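Local coordinates for protein probable glutathione S-transferase GSTU1 (Oryza sativa, PDB 1OYJ) that conjugates reduced glutathione to a wide range of hydrophobic electrophiles, both exogenous and endogenous, as a tau-class transferase linked to herbicide detoxification, at residues Val111-Trp123 against Ala168-Cys182. Residues are numbered along the deposited sequence; the frame is centred on the assembly and turned at random.
With GSH (glutathione), chain O.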
loop_
_atom_site.group_PDB
_atom_site.type_symbol
_atom_site.label_atom_id
_atom_site.label_comp_id
_atom_site.label_asym_id
_atom_site.label_seq_id
_atom_site.Cartn_x
_atom_site.Cartn_y
_atom_site.Cartn_z
ATOM N N VAL A 111 -7.332 4.401 3.366
ATOM C CA VAL A 111 -7.329 5.774 2.843
ATOM C C VAL A 111 -6.764 5.870 1.416
ATOM O O VAL A 111 -7.368 6.492 0.520
ATOM C CB VAL A 111 -6.584 6.741 3.736
ATOM C CG1 VAL A 111 -6.652 8.145 3.111
ATOM C CG2 VAL A 111 -7.274 6.788 5.112
ATOM N N ASP A 112 -5.644 5.242 1.202
ATOM C CA ASP A 112 -5.087 5.266 -0.144
ATOM C C ASP A 112 -6.025 4.624 -1.152
ATOM O O ASP A 112 -6.086 5.062 -2.288
ATOM C CB ASP A 112 -3.763 4.540 -0.202
ATOM C CG ASP A 112 -2.585 5.443 0.047
ATOM O OD1 ASP A 112 -1.437 5.058 -0.265
ATOM O OD2 ASP A 112 -2.699 6.568 0.457
ATOM N N ARG A 113 -6.744 3.578 -0.732
ATOM C CA ARG A 113 -7.607 2.873 -1.645
ATOM C C ARG A 113 -8.896 3.612 -1.916
ATOM O O ARG A 113 -9.475 3.315 -2.934
ATOM C CB ARG A 113 -8.003 1.471 -1.132
ATOM C CG ARG A 113 -6.906 0.424 -1.108
ATOM C CD ARG A 113 -7.229 -0.952 -0.350
ATOM N NE ARG A 113 -6.094 -1.856 -0.646
ATOM C CZ ARG A 113 -5.978 -2.531 -1.816
ATOM N NH1 ARG A 113 -4.889 -3.219 -2.086
ATOM N NH2 ARG A 113 -6.997 -2.561 -2.683
ATOM N N LYS A 114 -9.368 4.491 -1.019
ATOM C CA LYS A 114 -10.702 5.015 -1.155
ATOM C C LYS A 114 -10.852 6.541 -1.507
ATOM O O LYS A 114 -11.638 6.927 -2.388
ATOM C CB LYS A 114 -11.462 4.723 0.163
ATOM C CG LYS A 114 -11.633 3.170 0.459
ATOM C CD LYS A 114 -12.685 2.453 -0.471
ATOM C CE LYS A 114 -12.691 0.947 -0.276
ATOM N NZ LYS A 114 -13.705 0.163 -1.116
ATOM N N LEU A 115 -10.049 7.378 -0.850
ATOM C CA LEU A 115 -10.322 8.812 -0.810
ATOM C C LEU A 115 -10.081 9.452 -2.183
ATOM O O LEU A 115 -10.961 10.075 -2.794
ATOM C CB LEU A 115 -9.510 9.481 0.291
ATOM C CG LEU A 115 -10.123 9.628 1.677
ATOM C CD1 LEU A 115 -11.307 10.609 1.618
ATOM C CD2 LEU A 115 -10.648 8.315 2.156
ATOM N N TYR A 116 -8.890 9.321 -2.650
ATOM C CA TYR A 116 -8.566 9.984 -3.890
ATOM C C TYR A 116 -9.448 9.531 -5.023
ATOM O O TYR A 116 -10.063 10.356 -5.696
ATOM C CB TYR A 116 -7.151 9.736 -4.225
ATOM C CG TYR A 116 -6.729 10.311 -5.543
ATOM C CD1 TYR A 116 -6.526 11.643 -5.659
ATOM C CD2 TYR A 116 -6.464 9.509 -6.615
ATOM C CE1 TYR A 116 -6.097 12.196 -6.810
ATOM C CE2 TYR A 116 -6.009 10.064 -7.816
ATOM C CZ TYR A 116 -5.834 11.427 -7.884
ATOM O OH TYR A 116 -5.400 12.068 -9.037
ATOM N N ASP A 117 -9.549 8.244 -5.241
ATOM C CA ASP A 117 -10.313 7.751 -6.375
ATOM C C ASP A 117 -11.800 7.997 -6.235
ATOM O O ASP A 117 -12.503 8.368 -7.198
ATOM C CB ASP A 117 -10.116 6.230 -6.577
ATOM C CG ASP A 117 -8.650 5.816 -6.926
ATOM O OD1 ASP A 117 -8.047 6.373 -7.857
ATOM O OD2 ASP A 117 -8.031 4.944 -6.243
ATOM N N CYS A 118 -12.320 7.755 -5.043
ATOM C CA CYS A 118 -13.719 7.859 -4.865
ATOM C C CYS A 118 -14.125 9.289 -4.842
ATOM O O CYS A 118 -15.215 9.638 -5.292
ATOM C CB CYS A 118 -14.174 7.088 -3.642
ATOM S SG CYS A 118 -13.565 5.351 -3.706
ATOM N N GLY A 119 -13.228 10.140 -4.345
ATOM C CA GLY A 119 -13.484 11.542 -4.403
ATOM C C GLY A 119 -13.526 12.104 -5.796
ATOM O O GLY A 119 -14.416 12.956 -6.081
ATOM N N SER A 120 -12.625 11.646 -6.659
ATOM C CA SER A 120 -12.543 12.179 -7.981
ATOM C C SER A 120 -13.843 11.927 -8.788
ATOM O O SER A 120 -14.245 12.770 -9.628
ATOM C CB SER A 120 -11.393 11.546 -8.763
ATOM O OG SER A 120 -10.158 11.910 -8.167
ATOM N N ARG A 121 -14.488 10.808 -8.541
ATOM C CA ARG A 121 -15.751 10.535 -9.211
ATOM C C ARG A 121 -16.766 11.615 -8.962
ATOM O O ARG A 121 -17.641 11.824 -9.813
ATOM C CB ARG A 121 -16.367 9.232 -8.700
ATOM C CG ARG A 121 -15.409 8.034 -8.978
ATOM C CD ARG A 121 -15.925 6.719 -8.445
ATOM N NE ARG A 121 -15.127 5.588 -8.908
ATOM C CZ ARG A 121 -15.484 4.318 -8.715
ATOM N NH1 ARG A 121 -16.619 4.024 -8.067
ATOM N NH2 ARG A 121 -14.730 3.347 -9.205
ATOM N N LEU A 122 -16.678 12.295 -7.808
ATOM C CA LEU A 122 -17.697 13.286 -7.483
ATOM C C LEU A 122 -17.620 14.477 -8.443
ATOM O O LEU A 122 -18.633 15.153 -8.712
ATOM C CB LEU A 122 -17.572 13.772 -6.067
ATOM C CG LEU A 122 -17.627 12.708 -4.991
ATOM C CD1 LEU A 122 -17.554 13.322 -3.628
ATOM C CD2 LEU A 122 -18.904 11.891 -5.055
ATOM N N TRP A 123 -16.454 14.738 -9.001
ATOM C CA TRP A 123 -16.453 15.860 -9.933
ATOM C C TRP A 123 -16.299 15.458 -11.361
ATOM O O TRP A 123 -16.339 16.346 -12.262
ATOM C CB TRP A 123 -15.447 16.966 -9.583
ATOM C CG TRP A 123 -14.190 16.508 -9.195
ATOM C CD1 TRP A 123 -13.175 16.200 -9.985
ATOM C CD2 TRP A 123 -13.770 16.269 -7.871
ATOM N NE1 TRP A 123 -12.104 15.790 -9.238
ATOM C CE2 TRP A 123 -12.463 15.777 -7.934
ATOM C CE3 TRP A 123 -14.376 16.395 -6.628
ATOM C CZ2 TRP A 123 -11.752 15.415 -6.835
ATOM C CZ3 TRP A 123 -13.650 16.053 -5.519
ATOM C CH2 TRP A 123 -12.350 15.580 -5.629
ATOM N N ALA A 168 -2.130 10.424 7.172
ATOM C CA ALA A 168 -2.587 9.950 5.865
ATOM C C ALA A 168 -3.929 10.557 5.437
ATOM O O ALA A 168 -4.147 10.779 4.262
ATOM C CB ALA A 168 -2.706 8.470 5.870
ATOM N N LEU A 169 -4.844 10.755 6.389
ATOM C CA LEU A 169 -6.207 11.145 6.021
ATOM C C LEU A 169 -6.371 12.688 6.031
ATOM O O LEU A 169 -7.172 13.254 5.283
ATOM C CB LEU A 169 -7.182 10.597 7.094
ATOM C CG LEU A 169 -8.679 10.900 6.858
ATOM C CD1 LEU A 169 -9.146 10.504 5.493
ATOM C CD2 LEU A 169 -9.525 10.213 7.905
ATOM N N VAL A 170 -5.594 13.363 6.893
ATOM C CA VAL A 170 -5.920 14.812 7.142
ATOM C C VAL A 170 -5.928 15.733 5.936
ATOM O O VAL A 170 -6.778 16.599 5.871
ATOM C CB VAL A 170 -5.155 15.400 8.284
ATOM C CG1 VAL A 170 -3.747 15.569 7.985
ATOM C CG2 VAL A 170 -5.816 16.696 8.828
ATOM N N PRO A 171 -5.053 15.537 4.950
ATOM C CA PRO A 171 -5.148 16.404 3.774
ATOM C C PRO A 171 -6.490 16.357 3.058
ATOM O O PRO A 171 -6.953 17.369 2.524
ATOM C CB PRO A 171 -3.989 15.972 2.890
ATOM C CG PRO A 171 -3.007 15.282 3.885
ATOM C CD PRO A 171 -3.911 14.603 4.864
ATOM N N PHE A 172 -7.178 15.238 3.131
ATOM C CA PHE A 172 -8.433 15.157 2.478
ATOM C C PHE A 172 -9.524 15.957 3.196
ATOM O O PHE A 172 -10.557 16.243 2.593
ATOM C CB PHE A 172 -8.830 13.672 2.283
ATOM C CG PHE A 172 -7.928 12.940 1.362
ATOM C CD1 PHE A 172 -6.885 12.126 1.836
ATOM C CD2 PHE A 172 -8.062 13.087 0.006
ATOM C CE1 PHE A 172 -6.076 11.505 0.901
ATOM C CE2 PHE A 172 -7.235 12.475 -0.837
ATOM C CZ PHE A 172 -6.259 11.696 -0.410
ATOM N N THR A 173 -9.264 16.337 4.454
ATOM C CA THR A 173 -10.236 17.202 5.146
ATOM C C THR A 173 -10.400 18.540 4.363
ATOM O O THR A 173 -11.438 19.172 4.413
ATOM C CB THR A 173 -9.892 17.487 6.566
ATOM O OG1 THR A 173 -8.670 18.274 6.691
ATOM C CG2 THR A 173 -9.749 16.191 7.351
ATOM N N ALA A 174 -9.376 18.939 3.611
ATOM C CA ALA A 174 -9.494 20.121 2.814
ATOM C C ALA A 174 -10.408 19.979 1.562
ATOM O O ALA A 174 -10.766 20.997 0.971
ATOM C CB ALA A 174 -8.155 20.604 2.348
ATOM N N TRP A 175 -10.732 18.747 1.217
ATOM C CA TRP A 175 -11.622 18.403 0.131
ATOM C C TRP A 175 -13.004 18.086 0.636
ATOM O O TRP A 175 -13.902 17.840 -0.179
ATOM C CB TRP A 175 -11.034 17.200 -0.637
ATOM C CG TRP A 175 -9.670 17.425 -1.183
ATOM C CD1 TRP A 175 -8.576 17.625 -0.505
ATOM C CD2 TRP A 175 -9.287 17.492 -2.563
ATOM N NE1 TRP A 175 -7.502 17.792 -1.337
ATOM C CE2 TRP A 175 -7.924 17.712 -2.612
ATOM C CE3 TRP A 175 -9.957 17.376 -3.750
ATOM C CZ2 TRP A 175 -7.215 17.800 -3.804
ATOM C CZ3 TRP A 175 -9.244 17.525 -4.915
ATOM C CH2 TRP A 175 -7.910 17.702 -4.928
ATOM N N PHE A 176 -13.229 18.073 1.951
ATOM C CA PHE A 176 -14.542 17.640 2.437
ATOM C C PHE A 176 -15.653 18.552 1.841
ATOM O O PHE A 176 -16.683 18.097 1.374
ATOM C CB PHE A 176 -14.656 17.596 3.961
ATOM C CG PHE A 176 -14.027 16.360 4.614
ATOM C CD1 PHE A 176 -13.374 15.391 3.868
ATOM C CD2 PHE A 176 -14.053 16.233 5.997
ATOM C CE1 PHE A 176 -12.786 14.325 4.472
ATOM C CE2 PHE A 176 -13.480 15.066 6.578
ATOM C CZ PHE A 176 -12.843 14.190 5.833
ATOM N N TYR A 177 -15.352 19.831 1.781
ATOM C CA TYR A 177 -16.301 20.827 1.310
ATOM C C TYR A 177 -16.676 20.523 -0.101
ATOM O O TYR A 177 -17.853 20.521 -0.406
ATOM C CB TYR A 177 -15.762 22.270 1.497
ATOM C CG TYR A 177 -16.663 23.338 0.859
ATOM C CD1 TYR A 177 -17.916 23.656 1.406
ATOM C CD2 TYR A 177 -16.290 23.989 -0.296
ATOM C CE1 TYR A 177 -18.784 24.655 0.794
ATOM C CE2 TYR A 177 -17.112 24.981 -0.881
ATOM C CZ TYR A 177 -18.364 25.309 -0.334
ATOM O OH TYR A 177 -19.197 26.271 -0.921
ATOM N N SER A 178 -15.686 20.233 -0.940
ATOM C CA SER A 178 -15.900 19.871 -2.309
ATOM C C SER A 178 -16.709 18.558 -2.440
ATOM O O SER A 178 -17.545 18.455 -3.339
ATOM C CB SER A 178 -14.552 19.759 -3.047
ATOM O OG SER A 178 -13.867 21.000 -3.080
ATOM N N TYR A 179 -16.465 17.606 -1.553
ATOM C CA TYR A 179 -17.230 16.367 -1.573
ATOM C C TYR A 179 -18.672 16.686 -1.262
ATOM O O TYR A 179 -19.557 16.090 -1.873
ATOM C CB TYR A 179 -16.772 15.367 -0.522
ATOM C CG TYR A 179 -15.345 14.870 -0.660
ATOM C CD1 TYR A 179 -14.658 14.968 -1.817
ATOM C CD2 TYR A 179 -14.748 14.263 0.365
ATOM C CE1 TYR A 179 -13.345 14.531 -1.890
ATOM C CE2 TYR A 179 -13.487 13.801 0.277
ATOM C CZ TYR A 179 -12.797 13.955 -0.833
ATOM O OH TYR A 179 -11.486 13.455 -0.856
ATOM N N GLU A 180 -18.875 17.602 -0.305
ATOM C CA GLU A 180 -20.209 18.057 0.084
ATOM C C GLU A 180 -21.010 18.675 -1.003
ATOM O O GLU A 180 -22.189 18.277 -1.240
ATOM C CB GLU A 180 -20.224 18.999 1.306
ATOM C CG GLU A 180 -19.880 18.282 2.593
ATOM C CD GLU A 180 -19.672 19.189 3.794
ATOM O OE1 GLU A 180 -19.363 20.372 3.618
ATOM O OE2 GLU A 180 -19.866 18.705 4.902
ATOM N N ARG A 181 -20.386 19.589 -1.719
ATOM C CA ARG A 181 -21.106 20.277 -2.744
ATOM C C ARG A 181 -21.339 19.361 -3.938
ATOM O O ARG A 181 -22.405 19.376 -4.526
ATOM C CB ARG A 181 -20.330 21.543 -3.166
ATOM C CG ARG A 181 -20.261 22.576 -2.024
ATOM C CD ARG A 181 -20.493 23.953 -2.403
ATOM N NE ARG A 181 -21.811 24.240 -2.966
ATOM C CZ ARG A 181 -21.984 24.984 -4.053
ATOM N NH1 ARG A 181 -23.201 25.268 -4.505
ATOM N NH2 ARG A 181 -20.927 25.445 -4.714
ATOM N N CYS A 182 -20.376 18.523 -4.271
ATOM C CA CYS A 182 -20.552 17.682 -5.442
ATOM C C CYS A 182 -21.371 16.436 -5.149
ATOM O O CYS A 182 -22.145 16.006 -5.995
ATOM C CB CYS A 182 -19.225 17.278 -6.040
ATOM S SG CYS A 182 -18.122 18.587 -6.512
HETATM N N1 GSH O . -12.105 -2.962 -6.966
HETATM C CA1 GSH O . -12.708 -1.641 -7.150
HETATM C C1 GSH O . -13.862 -1.803 -8.113
HETATM O O11 GSH O . -13.927 -1.140 -9.140
HETATM O O12 GSH O . -14.741 -2.615 -7.897
HETATM C CB1 GSH O . -13.129 -1.075 -5.743
HETATM C CG1 GSH O . -13.710 0.341 -5.832
HETATM C CD1 GSH O . -14.033 1.123 -4.540
HETATM O OE1 GSH O . -13.170 1.328 -3.705
HETATM N N2 GSH O . -15.275 1.608 -4.441
HETATM C CA2 GSH O . -15.700 2.638 -3.490
HETATM C C2 GSH O . -16.705 2.115 -2.521
HETATM O O2 GSH O . -17.391 2.894 -1.820
HETATM C CB2 GSH O . -16.225 3.859 -4.224
HETATM S SG2 GSH O . -14.894 4.561 -5.215
HETATM N N3 GSH O . -16.727 0.749 -2.482
HETATM C CA3 GSH O . -17.504 0.034 -1.484
HETATM C C3 GSH O . -17.034 0.191 -0.037
HETATM O O31 GSH O . -15.859 0.639 0.185
HETATM O O32 GSH O . -17.847 -0.140 0.891
#
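The carbonyl O of A168 lies 3.8 Å from V111 CG1, and R20 of helix 16-28 hydrogen-bonds to the same oxygen. L169 CD1 touches both V111 CG2 and L115 CG, its side chain crossing both at about a right angle. At F172 the contact turns aromatic: L115 CB stands 3.7 Å above the ring centroid, only 3° off the ring normal, a CH-pi contact, while V111 CG1 approaches CE1 obliquely. W175 brings CE3 to within 3.5 Å of W123 CH2; the two six-membered rings are inclined by 30° and slid so far apart that they barely overlap. The setting is the all-helical C-terminal domain of the glutathione transferase fold, where segments 111-123, part of the long helix 97-124, and 176-182 run at 45° to each other. Y179 is a knob in the hole formed by L115, G119, L122 and W123. Its CG, anti to the carbonyl carbon, leads the ring out to the first helix: CE1 lies 3.9 Å from G119 CA, which meets the ring obliquely, and W123 CZ3 comes edge to edge near the ring planes; L122 CD1 closes against CD1 and CB of Y179. C182 ends the run, CB 3.5 Å from L122 O, which also accepts a hydrogen bond from Q130. Elsewhere on 111-123, K114 NZ hydrogen-bonds to OE1 and O31 of a glutathione whose SG2 forms a disulfide with C118 SG (2.2 Å).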